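Local structure of octopine dehydrogenase (Pecten maximus, 3C7A) at residues 111-116 / 139-144; 119-124 / 379-384. The protein catalyses the NADH-dependent reductive condensation of L-arginine with pyruvate to give D-octopine, and prefers L-arginine to other amino acid substrates. All coordinates share one frame; numbering follows the deposited sequence.

In the fold
Contact 1 and contact 2 have centres about 15 Å apart and share the beta-alpha-beta unit formed by strand 111-114, helix 121-129 and strand 137-141. Contact 1 pairs the two parallel strands of that unit within the large mixed sheet and carries the loops that reach NAD. Contact 2 takes the start of the intervening helix and joins it to the loop between helices 349-362 and 391-396. Along the chain the order is 111-116, 119-124, 139-144, 379-384, so the segments alternate. The two contacts touch where Phe121 packs on Gly114 and Ser140, and where Glu122 probably hydrogen-bonds Ser140. The 379-384 loop, packed on helix 330-344, meets the helix following Pro116 and Gln118 of the cofactor and substrate sites.

Contact 1: 111-116 / 139-144; sequences LIVGLP and MSFETL. With NAD (nicotinamide-adenine-dinucleotide), chain B; EDO (1,2-ethanediol), chain C.
Residues 111-116 and 139-144, on parallel strands of the NAD-binding domain's beta-alpha-beta unit, are joined by three backbone hydrogen bonds. Met139 N bonds Ile112 O, and Gly114 N bonds Met139 O at 3.0 Å. Phe141 N bonds Gly114 O (3.2 Å), and Ile112 with Ser137 continues the pairing. Val113 CA adds a CA-H...O contact to Met139 O, and Val113 CG2 packs against Met139 CB. Beyond these, Phe141 carries the side-chain contact. Its CG stands anti to the carbonyl carbon (chi1 -79°), which turns the ring back along the sheet. Leu115 CD1 rides over one face as a CH-pi contact, 4.0 Å from the centroid of the Phe141 ring and displaced toward the rim; Val113 CG1 meets the edge at Phe141 CE1 (3.8 Å). Phe194 makes an edge-to-face contact with the same ring. With an alanine here, Leu115 CD1 and Val113 CG1 would probably lose their aromatic partner, and Phe194 its stacking mate. At the C-terminal ends of the strands, as in other Rossmann-type domains, the loops turn to the cofactor. A cis peptide precedes Pro116, whose CB lies 3.9 Å from Thr143 CA, while its CD approaches the nicotinamide ribose of NAD. Leu144 CD2 touches the nicotinamide ring at C3N (3.6 Å), and Thr143 beside it is a pyruvate-binding residue.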
ATOM      1  N   LEU A 111     -19.326  -0.657  -1.963  1.00 12.71           N
ATOM      2  CA  LEU A 111     -18.015  -0.609  -2.623  1.00 12.53           C
ATOM      3  C   LEU A 111     -16.899  -0.404  -1.588  1.00 12.33           C
ATOM      4  O   LEU A 111     -16.864   0.619  -0.900  1.00 12.28           O
ATOM      5  CB  LEU A 111     -17.987   0.509  -3.679  1.00 12.53           C
ATOM      6  CG  LEU A 111     -16.681   0.861  -4.410  1.00 12.64           C
ATOM      7  CD1 LEU A 111     -16.273  -0.221  -5.414  1.00 12.67           C
ATOM      8  CD2 LEU A 111     -16.798   2.210  -5.106  1.00 12.50           C
ATOM      9  N   ILE A 112     -15.995  -1.380  -1.493  1.00 12.10           N
ATOM     10  CA  ILE A 112     -14.903  -1.373  -0.504  1.00 11.87           C
ATOM     11  C   ILE A 112     -13.558  -0.997  -1.156  1.00 11.68           C
ATOM     12  O   ILE A 112     -13.137  -1.637  -2.124  1.00 11.54           O
ATOM     13  CB  ILE A 112     -14.802  -2.744   0.232  1.00 11.90           C
ATOM     14  CG1 ILE A 112     -16.167  -3.135   0.823  1.00 11.95           C
ATOM     15  CG2 ILE A 112     -13.714  -2.711   1.317  1.00 11.86           C
ATOM     16  CD1 ILE A 112     -16.263  -4.569   1.329  1.00 11.99           C
ATOM     17  N   VAL A 113     -12.897   0.029  -0.609  1.00 11.44           N
ATOM     18  CA  VAL A 113     -11.700   0.643  -1.222  1.00 11.35           C
ATOM     19  C   VAL A 113     -10.463   0.650  -0.300  1.00 11.39           C
ATOM     20  O   VAL A 113     -10.565   0.986   0.884  1.00 11.20           O
ATOM     21  CB  VAL A 113     -11.986   2.116  -1.676  1.00 11.43           C
ATOM     22  CG1 VAL A 113     -10.826   2.681  -2.499  1.00 11.38           C
ATOM     23  CG2 VAL A 113     -13.292   2.214  -2.468  1.00 11.03           C
ATOM     24  N   GLY A 114      -9.301   0.296  -0.855  1.00 11.30           N
ATOM     25  CA  GLY A 114      -8.020   0.381  -0.136  1.00 11.38           C
ATOM     26  C   GLY A 114      -7.132   1.512  -0.640  1.00 11.48           C
ATOM     27  O   GLY A 114      -6.720   1.510  -1.804  1.00 11.30           O
ATOM     28  N   LEU A 115      -6.828   2.470   0.238  1.00 11.64           N
ATOM     29  CA  LEU A 115      -6.102   3.690  -0.148  1.00 11.81           C
ATOM     30  C   LEU A 115      -4.941   4.042   0.810  1.00 11.93           C
ATOM     31  O   LEU A 115      -5.102   4.892   1.692  1.00 11.73           O
ATOM     32  CB  LEU A 115      -7.089   4.868  -0.268  1.00 11.86           C
ATOM     33  CG  LEU A 115      -6.662   6.212  -0.884  1.00 11.88           C
ATOM     34  CD1 LEU A 115      -6.682   6.170  -2.410  1.00 11.90           C
ATOM     35  CD2 LEU A 115      -7.541   7.348  -0.373  1.00 11.82           C
ATOM     36  N   PRO A 116      -3.767   3.394   0.642  1.00 12.08           N
ATOM     37  CA  PRO A 116      -3.434   2.323  -0.302  1.00 12.18           C
ATOM     38  C   PRO A 116      -3.664   0.910   0.257  1.00 12.34           C
ATOM     39  O   PRO A 116      -3.720   0.721   1.478  1.00 12.28           O
ATOM     40  CB  PRO A 116      -1.942   2.555  -0.563  1.00 12.20           C
ATOM     41  CG  PRO A 116      -1.424   3.157   0.720  1.00 12.15           C
ATOM     42  CD  PRO A 116      -2.596   3.770   1.461  1.00 12.10           C
ATOM     43  N   MET A 139     -11.798  -2.552  -4.691  1.00 12.67           N
ATOM     44  CA  MET A 139     -11.010  -1.549  -5.448  1.00 12.63           C
ATOM     45  C   MET A 139      -9.665  -1.227  -4.759  1.00 12.71           C
ATOM     46  O   MET A 139      -9.648  -0.913  -3.568  1.00 12.66           O
ATOM     47  CB  MET A 139     -11.848  -0.264  -5.613  1.00 12.63           C
ATOM     48  CG  MET A 139     -11.354   0.748  -6.657  1.00 12.54           C
ATOM     49  SD  MET A 139     -12.406   2.227  -6.766  1.00 12.51           S
ATOM     50  CE  MET A 139     -11.698   3.064  -8.183  1.00 12.58           C
ATOM     51  N   SER A 140      -8.554  -1.287  -5.507  1.00 12.79           N
ATOM     52  CA  SER A 140      -7.193  -1.127  -4.935  1.00 12.90           C
ATOM     53  C   SER A 140      -6.280  -0.084  -5.622  1.00 12.97           C
ATOM     54  O   SER A 140      -5.943  -0.232  -6.802  1.00 12.80           O
ATOM     55  CB  SER A 140      -6.467  -2.482  -4.904  1.00 12.92           C
ATOM     56  OG  SER A 140      -7.123  -3.416  -4.062  1.00 13.16           O
ATOM     57  N   PHE A 141      -5.857   0.936  -4.866  1.00 13.03           N
ATOM     58  CA  PHE A 141      -4.988   2.025  -5.370  1.00 13.21           C
ATOM     59  C   PHE A 141      -3.483   1.780  -5.151  1.00 13.38           C
ATOM     60  O   PHE A 141      -3.094   1.081  -4.209  1.00 13.34           O
ATOM     61  CB  PHE A 141      -5.389   3.368  -4.737  1.00 13.16           C
ATOM     62  CG  PHE A 141      -6.605   4.009  -5.363  1.00 13.12           C
ATOM     63  CD1 PHE A 141      -7.887   3.681  -4.925  1.00 13.02           C
ATOM     64  CD2 PHE A 141      -6.466   4.949  -6.381  1.00 13.17           C
ATOM     65  CE1 PHE A 141      -9.016   4.274  -5.499  1.00 13.05           C
ATOM     66  CE2 PHE A 141      -7.587   5.549  -6.964  1.00 13.44           C
ATOM     67  CZ  PHE A 141      -8.865   5.210  -6.521  1.00 13.32           C
ATOM     68  N   GLU A 142      -2.645   2.382  -6.003  1.00 13.59           N
ATOM     69  CA  GLU A 142      -1.186   2.128  -5.999  1.00 13.88           C
ATOM     70  C   GLU A 142      -0.384   2.780  -4.853  1.00 14.03           C
ATOM     71  O   GLU A 142       0.583   2.187  -4.361  1.00 14.07           O
ATOM     72  CB  GLU A 142      -0.545   2.424  -7.374  1.00 13.95           C
ATOM     73  CG  GLU A 142      -0.577   3.889  -7.836  1.00 13.81           C
ATOM     74  CD  GLU A 142       0.094   4.116  -9.194  1.00 14.10           C
ATOM     75  OE1 GLU A 142       1.210   3.599  -9.423  1.00 14.71           O
ATOM     76  OE2 GLU A 142      -0.493   4.830 -10.036  1.00 13.71           O
ATOM     77  N   THR A 143      -0.781   3.990  -4.450  1.00 14.11           N
ATOM     78  CA  THR A 143      -0.159   4.723  -3.327  1.00 14.19           C
ATOM     79  C   THR A 143      -1.090   5.845  -2.820  1.00 14.17           C
ATOM     80  O   THR A 143      -2.204   5.997  -3.326  1.00 14.15           O
ATOM     81  CB  THR A 143       1.268   5.263  -3.690  1.00 14.25           C
ATOM     82  OG1 THR A 143       1.941   5.713  -2.505  1.00 14.51           O
ATOM     83  CG2 THR A 143       1.203   6.402  -4.712  1.00 14.16           C
ATOM     84  N   LEU A 144      -0.645   6.610  -1.819  1.00 14.23           N
ATOM     85  CA  LEU A 144      -1.431   7.736  -1.285  1.00 14.24           C
ATOM     86  C   LEU A 144      -1.400   8.947  -2.236  1.00 14.31           C
ATOM     87  O   LEU A 144      -0.341   9.280  -2.770  1.00 14.23           O
ATOM     88  CB  LEU A 144      -0.935   8.130   0.119  1.00 14.20           C
ATOM     89  CG  LEU A 144      -1.811   9.048   0.989  1.00 14.21           C
ATOM     90  CD1 LEU A 144      -3.030   8.311   1.559  1.00 14.11           C
ATOM     91  CD2 LEU A 144      -1.004   9.674   2.116  1.00 14.22           C
TER
HETATM   92  PA  NAD B 405      -0.180   7.354  10.073  1.00 17.38           P
HETATM   93  O1A NAD B 405       1.100   6.902  10.662  1.00 16.79           O
HETATM   94  O2A NAD B 405      -0.331   8.821  10.207  1.00 16.80           O
HETATM   95  O5B NAD B 405      -1.415   6.583  10.775  1.00 17.88           O
HETATM   96  C5B NAD B 405      -1.577   6.551  12.181  1.00 18.74           C
HETATM   97  C4B NAD B 405      -2.955   5.995  12.535  1.00 19.15           C
HETATM   98  O4B NAD B 405      -2.961   4.579  12.445  1.00 19.67           O
HETATM   99  C3B NAD B 405      -3.383   6.325  13.960  1.00 19.45           C
HETATM  100  O3B NAD B 405      -4.137   7.513  14.033  1.00 19.27           O
HETATM  101  C2B NAD B 405      -4.196   5.117  14.386  1.00 19.89           C
HETATM  102  O2B NAD B 405      -5.567   5.293  14.109  1.00 19.77           O
HETATM  103  C1B NAD B 405      -3.644   3.983  13.537  1.00 20.32           C
HETATM  104  N9A NAD B 405      -2.720   3.190  14.375  1.00 20.65           N
HETATM  105  C8A NAD B 405      -1.377   3.423  14.547  1.00 20.85           C
HETATM  106  N7A NAD B 405      -0.878   2.498  15.396  1.00 21.07           N
HETATM  107  C5A NAD B 405      -1.880   1.675  15.774  1.00 20.90           C
HETATM  108  C6A NAD B 405      -1.908   0.571  16.622  1.00 20.89           C
HETATM  109  N6A NAD B 405      -0.865   0.329  17.415  1.00 21.11           N
HETATM  110  N1A NAD B 405      -3.104  -0.098  16.829  1.00 20.75           N
HETATM  111  C2A NAD B 405      -4.258   0.332  16.194  1.00 20.85           C
HETATM  112  N3A NAD B 405      -4.217   1.432  15.355  1.00 20.81           N
HETATM  113  C4A NAD B 405      -3.047   2.096  15.143  1.00 20.74           C
HETATM  114  O3  NAD B 405      -0.238   6.880   8.525  1.00 17.10           O
HETATM  115  PN  NAD B 405      -0.474   7.905   7.298  1.00 17.18           P
HETATM  116  O1N NAD B 405       0.599   8.924   7.330  1.00 17.27           O
HETATM  117  O2N NAD B 405      -1.892   8.337   7.297  1.00 16.78           O
HETATM  118  O5D NAD B 405      -0.215   7.006   5.982  1.00 17.62           O
HETATM  119  C5D NAD B 405      -0.948   5.834   5.684  1.00 17.80           C
HETATM  120  C4D NAD B 405      -0.182   4.986   4.665  1.00 18.04           C
HETATM  121  O4D NAD B 405       0.139   5.743   3.505  1.00 18.01           O
HETATM  122  C3D NAD B 405       1.129   4.462   5.238  1.00 18.20           C
HETATM  123  O3D NAD B 405       1.254   3.091   4.936  1.00 18.22           O
HETATM  124  C2D NAD B 405       2.203   5.277   4.537  1.00 18.11           C
HETATM  125  O2D NAD B 405       3.370   4.518   4.317  1.00 18.04           O
HETATM  126  C1D NAD B 405       1.532   5.693   3.231  1.00 18.05           C
HETATM  127  N1N NAD B 405       2.035   6.979   2.688  1.00 18.12           N
HETATM  128  C2N NAD B 405       2.055   8.126   3.448  1.00 18.04           C
HETATM  129  C3N NAD B 405       2.530   9.328   2.912  1.00 18.06           C
HETATM  130  C7N NAD B 405       2.321  10.623   3.656  1.00 18.01           C
HETATM  131  O7N NAD B 405       2.858  11.746   3.179  1.00 17.76           O
HETATM  132  N7N NAD B 405       1.564  10.635   4.847  1.00 18.20           N
HETATM  133  C4N NAD B 405       2.985   9.353   1.590  1.00 18.12           C
HETATM  134  C5N NAD B 405       2.958   8.189   0.823  1.00 18.14           C
HETATM  135  C6N NAD B 405       2.477   7.008   1.389  1.00 18.11           C
HETATM  136  C1  EDO C 406       5.809   1.767  -8.818  1.00 16.99           C
HETATM  137  O1  EDO C 406       6.019   0.787  -7.794  1.00 16.48           O
HETATM  138  C2  EDO C 406       4.346   1.766  -9.248  1.00 17.07           C
HETATM  139  O2  EDO C 406       3.540   2.352  -8.218  1.00 17.16           O

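Contact 2: 119-124 / 379-384; sequences AGFEFQ and TTRCPQ
Arg381 reaches across to the start of helix 121-129, its chain extended from CG to NE, and its guanidinium gives its main hydrogen bonds to two oxygens. Arg381 NH2 gives Gln124 OE1 a 2.8 Å hydrogen bond lying close to the guanidinium plane, and NE adds a weak one to the same oxygen. The Gln124 amide and guanidinium planes are 81° apart. Arg381 NH1 bonds Ala119 O at 3.2 Å, approaching from above the carbonyl plane and not along a lone pair. Gly120 O and Phe121 N lie over one guanidinium face. This places the arginine at the N-terminal turn of the helix, where Gly120 is the N-cap; a CB there would clash with Arg381 CB. Gln124 presents OE1 through an extended chain, CG anti to the backbone N (chi1 -174°). Phe123 CE2 packs on Pro383 CD (4.2 Å), Pro383 CB sits over one ring face, and Arg381 O comes to the ring edge. In the next shell, Met332 and Val336 of helix 330-344 touch Arg381, and His95 ND1 accepts a weak hydrogen bond from Arg381 NH2. The arginine side chain lies about 4 Å from that of Gln118, a pyruvate-binding residue it may help position.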
ATOM      1  N   ALA A 119      -0.183  -5.399  -0.382  1.00 12.76           N
ATOM      2  CA  ALA A 119      -0.220  -6.711  -1.014  1.00 12.68           C
ATOM      3  C   ALA A 119      -0.995  -7.712  -0.164  1.00 12.63           C
ATOM      4  O   ALA A 119      -0.767  -7.825   1.041  1.00 12.46           O
ATOM      5  CB  ALA A 119       1.192  -7.214  -1.275  1.00 12.69           C
ATOM      6  N   GLY A 120      -1.911  -8.436  -0.798  1.00 12.58           N
ATOM      7  CA  GLY A 120      -2.727  -9.436  -0.097  1.00 12.44           C
ATOM      8  C   GLY A 120      -4.080  -8.951   0.409  1.00 12.43           C
ATOM      9  O   GLY A 120      -4.747  -9.652   1.177  1.00 12.31           O
ATOM     10  N   PHE A 121      -4.481  -7.758  -0.031  1.00 12.33           N
ATOM     11  CA  PHE A 121      -5.738  -7.110   0.377  1.00 12.33           C
ATOM     12  C   PHE A 121      -6.982  -7.957   0.065  1.00 12.40           C
ATOM     13  O   PHE A 121      -7.863  -8.114   0.919  1.00 12.31           O
ATOM     14  CB  PHE A 121      -5.840  -5.731  -0.298  1.00 12.21           C
ATOM     15  CG  PHE A 121      -6.934  -4.843   0.249  1.00 12.23           C
ATOM     16  CD1 PHE A 121      -8.130  -4.681  -0.450  1.00 11.97           C
ATOM     17  CD2 PHE A 121      -6.757  -4.141   1.441  1.00 12.07           C
ATOM     18  CE1 PHE A 121      -9.141  -3.847   0.038  1.00 12.12           C
ATOM     19  CE2 PHE A 121      -7.762  -3.306   1.941  1.00 12.21           C
ATOM     20  CZ  PHE A 121      -8.957  -3.159   1.237  1.00 12.24           C
ATOM     21  N   GLU A 122      -7.037  -8.503  -1.150  1.00 12.46           N
ATOM     22  CA  GLU A 122      -8.202  -9.259  -1.630  1.00 12.55           C
ATOM     23  C   GLU A 122      -8.370 -10.633  -0.966  1.00 12.59           C
ATOM     24  O   GLU A 122      -9.500 -11.057  -0.699  1.00 12.47           O
ATOM     25  CB  GLU A 122      -8.166  -9.412  -3.160  1.00 12.57           C
ATOM     26  CG  GLU A 122      -8.270  -8.098  -3.950  1.00 12.53           C
ATOM     27  CD  GLU A 122      -6.918  -7.445  -4.237  1.00 12.59           C
ATOM     28  OE1 GLU A 122      -5.885  -7.919  -3.713  1.00 12.41           O
ATOM     29  OE2 GLU A 122      -6.890  -6.452  -4.997  1.00 12.41           O
ATOM     30  N   PHE A 123      -7.256 -11.322  -0.708  1.00 12.62           N
ATOM     31  CA  PHE A 123      -7.287 -12.636  -0.042  1.00 12.70           C
ATOM     32  C   PHE A 123      -7.851 -12.544   1.381  1.00 12.69           C
ATOM     33  O   PHE A 123      -8.618 -13.415   1.810  1.00 12.53           O
ATOM     34  CB  PHE A 123      -5.893 -13.293  -0.002  1.00 12.75           C
ATOM     35  CG  PHE A 123      -5.224 -13.436  -1.354  1.00 12.92           C
ATOM     36  CD1 PHE A 123      -5.939 -13.864  -2.474  1.00 12.91           C
ATOM     37  CD2 PHE A 123      -3.861 -13.176  -1.491  1.00 13.08           C
ATOM     38  CE1 PHE A 123      -5.311 -14.002  -3.717  1.00 12.99           C
ATOM     39  CE2 PHE A 123      -3.222 -13.314  -2.728  1.00 13.46           C
ATOM     40  CZ  PHE A 123      -3.950 -13.727  -3.844  1.00 13.14           C
ATOM     41  N   GLN A 124      -7.465 -11.486   2.098  1.00 12.68           N
ATOM     42  CA  GLN A 124      -7.892 -11.243   3.483  1.00 12.73           C
ATOM     43  C   GLN A 124      -9.393 -10.934   3.588  1.00 12.90           C
ATOM     44  O   GLN A 124     -10.072 -11.440   4.487  1.00 12.76           O
ATOM     45  CB  GLN A 124      -7.057 -10.108   4.102  1.00 12.73           C
ATOM     46  CG  GLN A 124      -7.300  -9.854   5.595  1.00 12.52           C
ATOM     47  CD  GLN A 124      -6.383  -8.781   6.177  1.00 12.62           C
ATOM     48  OE1 GLN A 124      -6.252  -7.684   5.627  1.00 12.02           O
ATOM     49  NE2 GLN A 124      -5.749  -9.096   7.303  1.00 12.39           N
ATOM     50  N   THR A 379       1.324 -14.482  10.686  1.00 19.84           N
ATOM     51  CA  THR A 379       1.190 -13.023  10.717  1.00 19.51           C
ATOM     52  C   THR A 379       1.366 -12.372   9.335  1.00 19.17           C
ATOM     53  O   THR A 379       1.473 -11.146   9.233  1.00 19.15           O
ATOM     54  CB  THR A 379       2.167 -12.369  11.737  1.00 19.54           C
ATOM     55  OG1 THR A 379       3.520 -12.710  11.405  1.00 19.70           O
ATOM     56  CG2 THR A 379       1.862 -12.824  13.161  1.00 19.67           C
ATOM     57  N   THR A 380       1.383 -13.193   8.282  1.00 18.73           N
ATOM     58  CA  THR A 380       1.549 -12.711   6.901  1.00 18.31           C
ATOM     59  C   THR A 380       0.247 -12.798   6.088  1.00 18.12           C
ATOM     60  O   THR A 380      -0.791 -13.215   6.608  1.00 18.01           O
ATOM     61  CB  THR A 380       2.679 -13.466   6.146  1.00 18.28           C
ATOM     62  OG1 THR A 380       2.288 -14.824   5.908  1.00 18.03           O
ATOM     63  CG2 THR A 380       3.988 -13.440   6.934  1.00 18.33           C
ATOM     64  N   ARG A 381       0.322 -12.409   4.813  1.00 17.82           N
ATOM     65  CA  ARG A 381      -0.837 -12.391   3.913  1.00 17.65           C
ATOM     66  C   ARG A 381      -0.713 -13.318   2.690  1.00 17.44           C
ATOM     67  O   ARG A 381      -1.447 -13.146   1.709  1.00 17.25           O
ATOM     68  CB  ARG A 381      -1.108 -10.962   3.432  1.00 17.70           C
ATOM     69  CG  ARG A 381      -1.961 -10.106   4.352  1.00 17.85           C
ATOM     70  CD  ARG A 381      -1.930  -8.666   3.856  1.00 18.28           C
ATOM     71  NE  ARG A 381      -3.100  -7.892   4.259  1.00 18.19           N
ATOM     72  CZ  ARG A 381      -3.352  -6.647   3.862  1.00 17.85           C
ATOM     73  NH1 ARG A 381      -2.522  -6.013   3.042  1.00 17.42           N
ATOM     74  NH2 ARG A 381      -4.444  -6.030   4.290  1.00 17.57           N
ATOM     75  N   CYS A 382       0.206 -14.284   2.739  1.00 17.19           N
ATOM     76  CA  CYS A 382       0.367 -15.248   1.640  1.00 17.03           C
ATOM     77  C   CYS A 382      -0.896 -16.106   1.469  1.00 16.89           C
ATOM     78  O   CYS A 382      -1.536 -16.459   2.462  1.00 16.90           O
ATOM     79  CB  CYS A 382       1.620 -16.119   1.835  1.00 17.04           C
ATOM     80  SG  CYS A 382       1.612 -17.247   3.261  1.00 17.17           S
ATOM     81  N   PRO A 383      -1.276 -16.415   0.210  1.00 16.77           N
ATOM     82  CA  PRO A 383      -2.514 -17.160  -0.083  1.00 16.72           C
ATOM     83  C   PRO A 383      -2.663 -18.512   0.628  1.00 16.72           C
ATOM     84  O   PRO A 383      -3.789 -18.919   0.928  1.00 16.64           O
ATOM     85  CB  PRO A 383      -2.465 -17.357  -1.607  1.00 16.71           C
ATOM     86  CG  PRO A 383      -1.055 -17.055  -2.009  1.00 16.69           C
ATOM     87  CD  PRO A 383      -0.562 -16.048  -1.028  1.00 16.76           C
ATOM     88  N   GLN A 384      -1.545 -19.189   0.896  1.00 16.74           N
ATOM     89  CA  GLN A 384      -1.556 -20.504   1.556  1.00 16.75           C
ATOM     90  C   GLN A 384      -1.976 -20.445   3.029  1.00 16.91           C
ATOM     91  O   GLN A 384      -2.444 -21.442   3.584  1.00 16.83           O
ATOM     92  CB  GLN A 384      -0.192 -21.197   1.427  1.00 16.69           C
ATOM     93  CG  GLN A 384       0.144 -21.704   0.022  1.00 16.31           C
ATOM     94  CD  GLN A 384       0.741 -20.632  -0.887  1.00 16.07           C
ATOM     95  OE1 GLN A 384       0.944 -19.483  -0.480  1.00 15.51           O
ATOM     96  NE2 GLN A 384       1.028 -21.010  -2.128  1.00 15.94           N
TER